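Local atomic coordinates of L-lysine 6-monooxygenase (Pseudomonas syringae pv. tomato, PDB entry 5CQF), a protein that probably uses FAD and NADPH to hydroxylate the side-chain amine of L-lysine, a step in siderophore biosynthesis. Residues G66-H71 / G247-N251; V135-P140 / L360-L364; S212-S217 / H236-F241. All blocks are in the same frame, centred on the assembly; numbering follows the deposited sequence.

Interaction 1. Residues G66-H71 / G247-N251; sequences GTDINH and GQFPN
Q248 reaches along D68 and finishes on the backbone of D68 and G66, a case of one amide reading two peptide groups. Its CB lies 3.9 Å from D68 CB, and the next two carbons keep to the same methylene, with Q248 CD 3.4 Å from D68 CB. The chain is extended beyond CG (chi2 179°), which carries the amide past D68 CB to the backbone. There Q248 OE1 accepts from D68 N, which sits above the plane of the amide carbonyl, while Q248 NE2 donates to G66 O at 3.0 Å, in the plane of that carbonyl. The two segments lie in loops, one after helix 57-64 and the other after strand 245-246, and D68 orders its own loop by an Asx turn in which its OD1 accepts from N70 N. The other carboxylate oxygen turns across the contact: D68 OD2 takes Q248 N on its anti lone pair at 3.0 Å. N251 ND2 meets D68 OD2 from above the carboxylate plane at 3.1 Å, the carboxylate of D68 and the amide of N251 standing 90° apart, and also donates to D68 O. N251 OD1 is bonded to R75 and brushes H71 CB at 3.4 Å.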
loop_
_atom_site.group_PDB
_atom_site.type_symbol
_atom_site.label_atom_id
_atom_site.label_comp_id
_atom_site.label_asym_id
_atom_site.label_seq_id
_atom_site.Cartn_x
_atom_site.Cartn_y
_atom_site.Cartn_z
ATOM N N GLY A 66 -10.333 -8.573 -19.676
ATOM C CA GLY A 66 -10.140 -7.146 -19.942
ATOM C C GLY A 66 -10.767 -6.140 -18.967
ATOM O O GLY A 66 -10.619 -4.925 -19.160
ATOM N N THR A 67 -11.454 -6.625 -17.928
ATOM C CA THR A 67 -12.205 -5.756 -17.028
ATOM C C THR A 67 -11.442 -5.423 -15.739
ATOM O O THR A 67 -10.924 -6.307 -15.075
ATOM C CB THR A 67 -13.575 -6.362 -16.696
ATOM O OG1 THR A 67 -14.223 -6.711 -17.927
ATOM C CG2 THR A 67 -14.433 -5.336 -15.927
ATOM N N ASP A 68 -11.388 -4.130 -15.410
ATOM C CA ASP A 68 -10.725 -3.643 -14.199
ATOM C C ASP A 68 -11.617 -3.927 -12.996
ATOM O O ASP A 68 -12.646 -3.278 -12.806
ATOM C CB ASP A 68 -10.415 -2.138 -14.323
ATOM C CG ASP A 68 -9.763 -1.556 -13.090
ATOM O OD1 ASP A 68 -9.339 -2.345 -12.217
ATOM O OD2 ASP A 68 -9.662 -0.297 -12.984
ATOM N N ILE A 69 -11.226 -4.922 -12.209
ATOM C CA ILE A 69 -11.982 -5.331 -10.995
ATOM C C ILE A 69 -11.282 -4.810 -9.758
ATOM O O ILE A 69 -11.506 -5.285 -8.652
ATOM C CB ILE A 69 -12.220 -6.892 -10.865
ATOM C CG1 ILE A 69 -10.966 -7.744 -11.124
ATOM C CG2 ILE A 69 -13.272 -7.364 -11.846
ATOM C CD1 ILE A 69 -9.867 -7.608 -10.110
ATOM N N ASN A 70 -10.438 -3.809 -9.939
ATOM C CA ASN A 70 -9.777 -3.173 -8.808
ATOM C C ASN A 70 -10.724 -2.051 -8.348
ATOM O O ASN A 70 -10.532 -0.856 -8.635
ATOM C CB ASN A 70 -8.386 -2.699 -9.217
ATOM C CG ASN A 70 -7.595 -2.140 -8.069
ATOM O OD1 ASN A 70 -8.136 -1.818 -7.033
ATOM N ND2 ASN A 70 -6.307 -1.986 -8.265
ATOM N N HIS A 71 -11.804 -2.499 -7.704
ATOM C CA HIS A 71 -12.818 -1.638 -7.130
ATOM C C HIS A 71 -13.346 -2.232 -5.828
ATOM O O HIS A 71 -13.106 -3.399 -5.471
ATOM C CB HIS A 71 -13.959 -1.370 -8.114
ATOM C CG HIS A 71 -14.685 -2.585 -8.579
ATOM N ND1 HIS A 71 -15.429 -3.381 -7.733
ATOM C CD2 HIS A 71 -14.825 -3.118 -9.815
ATOM C CE1 HIS A 71 -15.982 -4.363 -8.425
ATOM N NE2 HIS A 71 -15.643 -4.223 -9.695
ATOM N N GLY A 247 -6.492 2.664 -13.699
ATOM C CA GLY A 247 -7.905 2.399 -13.431
ATOM C C GLY A 247 -8.757 2.755 -14.632
ATOM O O GLY A 247 -8.509 3.760 -15.266
ATOM N N GLN A 248 -9.752 1.931 -14.940
ATOM C CA GLN A 248 -10.699 2.230 -16.006
ATOM C C GLN A 248 -11.626 3.304 -15.481
ATOM O O GLN A 248 -11.738 3.493 -14.275
ATOM C CB GLN A 248 -11.434 0.968 -16.500
ATOM C CG GLN A 248 -10.434 -0.048 -17.083
ATOM C CD GLN A 248 -11.017 -1.356 -17.580
ATOM O OE1 GLN A 248 -12.136 -1.694 -17.295
ATOM N NE2 GLN A 248 -10.226 -2.103 -18.317
ATOM N N PHE A 249 -12.297 3.986 -16.393
ATOM C CA PHE A 249 -13.027 5.217 -16.095
ATOM C C PHE A 249 -14.014 5.052 -14.952
ATOM O O PHE A 249 -13.990 5.827 -14.018
ATOM C CB PHE A 249 -13.722 5.722 -17.362
ATOM C CG PHE A 249 -14.363 7.078 -17.226
ATOM C CD1 PHE A 249 -13.632 8.233 -17.490
ATOM C CD2 PHE A 249 -15.720 7.203 -16.912
ATOM C CE1 PHE A 249 -14.231 9.481 -17.414
ATOM C CE2 PHE A 249 -16.314 8.461 -16.832
ATOM C CZ PHE A 249 -15.568 9.596 -17.080
ATOM N N PRO A 250 -14.855 4.013 -14.999
ATOM C CA PRO A 250 -15.866 3.862 -13.948
ATOM C C PRO A 250 -15.305 3.627 -12.527
ATOM O O PRO A 250 -16.037 3.787 -11.539
ATOM C CB PRO A 250 -16.666 2.634 -14.396
ATOM C CG PRO A 250 -16.323 2.434 -15.835
ATOM C CD PRO A 250 -14.907 2.917 -15.985
ATOM N N ASN A 251 -14.022 3.273 -12.437
ATOM C CA ASN A 251 -13.330 3.157 -11.152
ATOM C C ASN A 251 -12.601 4.415 -10.695
ATOM O O ASN A 251 -12.101 4.465 -9.592
ATOM C CB ASN A 251 -12.406 1.952 -11.183
ATOM C CG ASN A 251 -13.180 0.661 -11.399
ATOM O OD1 ASN A 251 -14.299 0.522 -10.915
ATOM N ND2 ASN A 251 -12.600 -0.278 -12.139
#

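Interaction 2. Residues V135-P140 / L360-L364; sequences VTEIDP and LLSGL
L360 reaches back beside V135, its CD2 3.9 Å from V135 CG1, while its other methyl approaches V135 CB; the two side chains run at a slant to one another. With CG anti to the carbonyl carbon (chi1 -74°), the leucine fork is sent toward the start of segment 135-140. The backbone of L360 contributes too, for its carbonyl O lies against the isoleucine, 3.5 Å from I138 CB. L361 sets out in another direction, yet its CD2 comes to 4.4 Å from I138 CD1, a loose contact at the far end of the side chain. G363 presents its O to the proline ring, 3.9 Å from P140 CG. L364 then closes the row: its CD1 rests 3.8 Å from P140 CB and its CD2 is 4.0 Å from I138 CG2, where the two side chains cross near a right angle, and L364 CD2 presses on I138 O at 3.1 Å.

Thus a 3-10 turn is laid against strand 137-142, an outer strand of a three-stranded antiparallel sheet. V135, I138 and P140 point to the turn, whereas E137 and D139 set out away from it; D139 OD2 forms a salt bridge with R153. I19 of strand 16-19 and L164 of strand 163-166 extend the apolar layer into the neighbouring parallel sheet. As no hydrogen bond joins the two segments, their cohesion rests on shape and the burial of aliphatic groups.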
loop_
_atom_site.group_PDB
_atom_site.type_symbol
_atom_site.label_atom_id
_atom_site.label_comp_id
_atom_site.label_asym_id
_atom_site.label_seq_id
_atom_site.Cartn_x
_atom_site.Cartn_y
_atom_site.Cartn_z
ATOM N N VAL A 135 -30.305 -15.467 -30.728
ATOM C CA VAL A 135 -31.307 -14.779 -31.503
ATOM C C VAL A 135 -30.675 -14.591 -32.870
ATOM O O VAL A 135 -29.558 -14.098 -32.974
ATOM C CB VAL A 135 -31.720 -13.449 -30.880
ATOM C CG1 VAL A 135 -32.827 -12.798 -31.697
ATOM C CG2 VAL A 135 -32.196 -13.695 -29.476
ATOM N N THR A 136 -31.365 -15.067 -33.895
ATOM C CA THR A 136 -30.883 -14.975 -35.252
ATOM C C THR A 136 -31.509 -13.766 -35.931
ATOM O O THR A 136 -30.844 -13.075 -36.712
ATOM C CB THR A 136 -31.229 -16.247 -36.039
ATOM O OG1 THR A 136 -32.649 -16.449 -36.031
ATOM C CG2 THR A 136 -30.543 -17.450 -35.417
ATOM N N GLU A 137 -32.782 -13.507 -35.627
ATOM C CA GLU A 137 -33.479 -12.334 -36.171
ATOM C C GLU A 137 -34.597 -11.850 -35.239
ATOM O O GLU A 137 -35.085 -12.606 -34.402
ATOM C CB GLU A 137 -34.036 -12.653 -37.576
ATOM C CG GLU A 137 -34.426 -14.119 -37.744
ATOM C CD GLU A 137 -35.045 -14.444 -39.086
ATOM O OE1 GLU A 137 -36.043 -15.201 -39.101
ATOM O OE2 GLU A 137 -34.529 -13.953 -40.114
ATOM N N ILE A 138 -34.964 -10.578 -35.379
ATOM C CA ILE A 138 -36.133 -10.004 -34.708
ATOM C C ILE A 138 -37.072 -9.380 -35.760
ATOM O O ILE A 138 -36.729 -8.355 -36.365
ATOM C CB ILE A 138 -35.737 -8.918 -33.680
ATOM C CG1 ILE A 138 -34.748 -9.473 -32.647
ATOM C CG2 ILE A 138 -36.973 -8.363 -32.977
ATOM C CD1 ILE A 138 -34.397 -8.518 -31.518
ATOM N N ASP A 139 -38.257 -9.972 -35.948
ATOM C CA ASP A 139 -39.212 -9.535 -37.004
ATOM C C ASP A 139 -40.317 -8.618 -36.468
ATOM O O ASP A 139 -40.858 -8.848 -35.392
ATOM C CB ASP A 139 -39.851 -10.748 -37.699
ATOM C CG ASP A 139 -38.853 -11.534 -38.545
ATOM O OD1 ASP A 139 -38.094 -10.907 -39.323
ATOM O OD2 ASP A 139 -38.830 -12.781 -38.445
ATOM N N PRO A 140 -40.666 -7.577 -37.229
ATOM C CA PRO A 140 -41.767 -6.722 -36.776
ATOM C C PRO A 140 -43.126 -7.410 -36.893
ATOM O O PRO A 140 -43.255 -8.443 -37.556
ATOM C CB PRO A 140 -41.697 -5.516 -37.723
ATOM C CG PRO A 140 -41.047 -6.045 -38.966
ATOM C CD PRO A 140 -40.094 -7.129 -38.514
ATOM N N LEU A 360 -29.188 -7.028 -34.697
ATOM C CA LEU A 360 -30.467 -7.653 -34.315
ATOM C C LEU A 360 -31.683 -6.740 -34.499
ATOM O O LEU A 360 -32.798 -7.220 -34.566
ATOM C CB LEU A 360 -30.430 -8.181 -32.869
ATOM C CG LEU A 360 -29.620 -9.460 -32.616
ATOM C CD1 LEU A 360 -29.702 -9.869 -31.152
ATOM C CD2 LEU A 360 -30.090 -10.600 -33.507
ATOM N N LEU A 361 -31.475 -5.434 -34.578
ATOM C CA LEU A 361 -32.567 -4.508 -34.819
ATOM C C LEU A 361 -32.718 -4.100 -36.293
ATOM O O LEU A 361 -33.488 -3.193 -36.599
ATOM C CB LEU A 361 -32.375 -3.274 -33.935
ATOM C CG LEU A 361 -32.471 -3.594 -32.452
ATOM C CD1 LEU A 361 -32.209 -2.358 -31.625
ATOM C CD2 LEU A 361 -33.833 -4.150 -32.109
ATOM N N SER A 362 -31.997 -4.776 -37.193
ATOM C CA SER A 362 -31.994 -4.491 -38.643
ATOM C C SER A 362 -33.376 -4.301 -39.209
ATOM O O SER A 362 -33.643 -3.324 -39.904
ATOM C CB SER A 362 -31.372 -5.653 -39.405
ATOM O OG SER A 362 -29.984 -5.672 -39.243
ATOM N N GLY A 363 -34.241 -5.264 -38.920
ATOM C CA GLY A 363 -35.593 -5.308 -39.486
ATOM C C GLY A 363 -36.577 -4.319 -38.885
ATOM O O GLY A 363 -37.693 -4.173 -39.393
ATOM N N LEU A 364 -36.188 -3.633 -37.808
ATOM C CA LEU A 364 -37.084 -2.678 -37.176
ATOM C C LEU A 364 -36.728 -1.237 -37.537
ATOM O O LEU A 364 -37.396 -0.325 -37.083
ATOM C CB LEU A 364 -37.119 -2.865 -35.652
ATOM C CG LEU A 364 -37.557 -4.205 -35.041
ATOM C CD1 LEU A 364 -39.034 -4.461 -35.275
ATOM C CD2 LEU A 364 -36.737 -5.365 -35.587
#

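Interaction 3. Residues S212-S217 / H236-F241; sequences SGQSAS and HRCAGF
The glycine-rich turn with S212 and G213 follows strand 206-210 and leads into helix 214-226, where A216 lies, in a sequence that resembles the Rossmann-type GxGxxA pattern, and it meets the loop leaving the next parallel strand, 231-235, through H236 and F241. In a flavoprotein of this class such a second dinucleotide-binding fold would be consistent with binding of NADPH. G213 stands at the N-cap position, and its O receives the first helical bond from S217 N.

The polar half of the contact is built round one hydroxyl. S212 OG lies 2.6 Å from H236 ND1, at the edge of the imidazole and near its plane; the proton may belong to either group. The serine oxygen, anti to its own carbonyl carbon (chi1 -61°), is directed into the bend of the opposite loop, where two waters extend its reach. One water is 2.8 Å from S212 OG and accepts from R237 N. The other, 2.6 Å from S212 OG, accepts from C238 N and donates to A239 O, so that three successive residues of the loop are tied to a single side chain. H236 NE2 has a weak bond to S234, and G240 CA sits 3.5 Å above the plane of the imidazole, over its centre, which helps to fix how the ring is turned.

The apolar half belongs to F241. The rim of its ring is pushed toward the turn: F241 CE1 is 3.7 Å from S212 O, with G213 O also at the edge, and F241 CZ is 3.9 Å from A216 CB. I285 and R290 pack on this phenylalanine from farther along the chain. The two faces of the ring have different neighbours, S217 OG over one and, over the centre of the other, H236 CE1 at 3.6 Å above the plane.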
loop_
_atom_site.group_PDB
_atom_site.type_symbol
_atom_site.label_atom_id
_atom_site.label_comp_id
_atom_site.label_asym_id
_atom_site.label_seq_id
_atom_site.Cartn_x
_atom_site.Cartn_y
_atom_site.Cartn_z
ATOM N N SER A 212 -3.398 -0.877 -26.449
ATOM C CA SER A 212 -2.904 -0.190 -25.260
ATOM C C SER A 212 -3.767 -0.334 -24.001
ATOM O O SER A 212 -3.373 0.127 -22.943
ATOM C CB SER A 212 -2.698 1.292 -25.586
ATOM O OG SER A 212 -1.737 1.459 -26.632
ATOM N N GLY A 213 -4.930 -0.965 -24.106
ATOM C CA GLY A 213 -5.808 -1.173 -22.957
ATOM C C GLY A 213 -5.525 -2.428 -22.135
ATOM O O GLY A 213 -4.530 -3.139 -22.344
ATOM N N GLN A 214 -6.437 -2.721 -21.214
ATOM C CA GLN A 214 -6.246 -3.816 -20.282
ATOM C C GLN A 214 -6.227 -5.173 -20.967
ATOM O O GLN A 214 -5.511 -6.058 -20.535
ATOM C CB GLN A 214 -7.296 -3.806 -19.155
ATOM C CG GLN A 214 -6.978 -4.846 -18.084
ATOM C CD GLN A 214 -7.579 -4.572 -16.729
ATOM O OE1 GLN A 214 -7.726 -3.417 -16.293
ATOM N NE2 GLN A 214 -7.904 -5.646 -16.027
ATOM N N SER A 215 -6.989 -5.352 -22.029
ATOM C CA SER A 215 -6.994 -6.641 -22.702
ATOM C C SER A 215 -5.622 -6.908 -23.307
ATOM O O SER A 215 -5.143 -8.035 -23.255
ATOM C CB SER A 215 -8.084 -6.708 -23.780
ATOM O OG SER A 215 -9.353 -6.467 -23.200
ATOM N N ALA A 216 -5.003 -5.863 -23.860
ATOM C CA ALA A 216 -3.654 -5.952 -24.370
ATOM C C ALA A 216 -2.663 -6.267 -23.257
ATOM O O ALA A 216 -1.764 -7.077 -23.418
ATOM C CB ALA A 216 -3.247 -4.674 -25.093
ATOM N N SER A 217 -2.807 -5.608 -22.134
ATOM C CA SER A 217 -1.885 -5.813 -21.026
ATOM C C SER A 217 -1.948 -7.265 -20.536
ATOM O O SER A 217 -0.932 -7.960 -20.423
ATOM C CB SER A 217 -2.238 -4.840 -19.909
ATOM O OG SER A 217 -1.262 -4.891 -18.906
ATOM N N HIS A 236 1.710 0.315 -29.941
ATOM C CA HIS A 236 0.762 1.297 -29.404
ATOM C C HIS A 236 0.560 2.450 -30.372
ATOM O O HIS A 236 1.537 2.979 -30.921
ATOM C CB HIS A 236 1.305 1.846 -28.102
ATOM C CG HIS A 236 1.575 0.782 -27.088
ATOM N ND1 HIS A 236 0.594 0.276 -26.267
ATOM C CD2 HIS A 236 2.704 0.097 -26.794
ATOM C CE1 HIS A 236 1.111 -0.662 -25.494
ATOM N NE2 HIS A 236 2.387 -0.798 -25.805
ATOM N N ARG A 237 -0.691 2.845 -30.569
ATOM C CA ARG A 237 -1.014 3.982 -31.434
ATOM C C ARG A 237 -0.463 5.276 -30.845
ATOM O O ARG A 237 -0.105 6.186 -31.574
ATOM C CB ARG A 237 -2.526 4.129 -31.633
ATOM C CG ARG A 237 -2.933 5.197 -32.657
ATOM C CD ARG A 237 -4.448 5.179 -32.904
ATOM N NE ARG A 237 -5.176 5.411 -31.644
ATOM C CZ ARG A 237 -5.645 6.593 -31.214
ATOM N NH1 ARG A 237 -5.530 7.714 -31.943
ATOM N NH2 ARG A 237 -6.255 6.650 -30.038
ATOM N N CYS A 238 -0.422 5.347 -29.523
ATOM C CA CYS A 238 0.086 6.511 -28.828
ATOM C C CYS A 238 1.260 6.065 -27.932
ATOM O O CYS A 238 2.097 5.280 -28.378
ATOM C CB CYS A 238 -1.075 7.209 -28.072
ATOM S SG CYS A 238 -2.351 7.971 -29.149
ATOM N N ALA A 239 1.357 6.566 -26.701
ATOM C CA ALA A 239 2.383 6.092 -25.756
ATOM C C ALA A 239 2.024 4.716 -25.243
ATOM O O ALA A 239 0.860 4.270 -25.334
ATOM C CB ALA A 239 2.560 7.053 -24.579
ATOM N N GLY A 240 3.027 4.028 -24.720
ATOM C CA GLY A 240 2.797 2.655 -24.279
ATOM C C GLY A 240 2.045 2.515 -22.974
ATOM O O GLY A 240 1.412 3.438 -22.476
ATOM N N PHE A 241 2.185 1.340 -22.390
ATOM C CA PHE A 241 1.529 1.005 -21.152
ATOM C C PHE A 241 1.956 1.900 -19.988
ATOM O O PHE A 241 1.149 2.158 -19.104
ATOM C CB PHE A 241 1.833 -0.454 -20.789
ATOM C CG PHE A 241 1.175 -1.471 -21.677
ATOM C CD1 PHE A 241 -0.173 -1.467 -21.870
ATOM C CD2 PHE A 241 1.918 -2.477 -22.252
ATOM C CE1 PHE A 241 -0.787 -2.431 -22.635
ATOM C CE2 PHE A 241 1.312 -3.458 -23.012
ATOM C CZ PHE A 241 -0.051 -3.432 -23.207
HETATM O O HOH W 1 -2.805 1.388 -29.250
HETATM O O HOH W 2 -1.215 3.996 -26.987
#

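In the fold
From the N terminus the chain first passes 66-71, after helix 57-64, and then 135-140, leaving two contacts pending. Interaction 3 is the shortest loop and closes first, when 236-241 returns to 212-217; it lies within the spans of both others. Next, 247-251 completes interaction 1, and finally 360-364 completes interaction 2, so these two cross along the sequence. In space interactions 1 and 3 are neighbours, touching through Q214 at the start of helix 214-226, and together link the loop after helix 57-64 to the second parallel sheet. Interaction 2 lies on the opposite side of the chain's centre, its nearest atoms about 21 Å from interaction 1, and joins the antiparallel sheet to the region before strand 393-396.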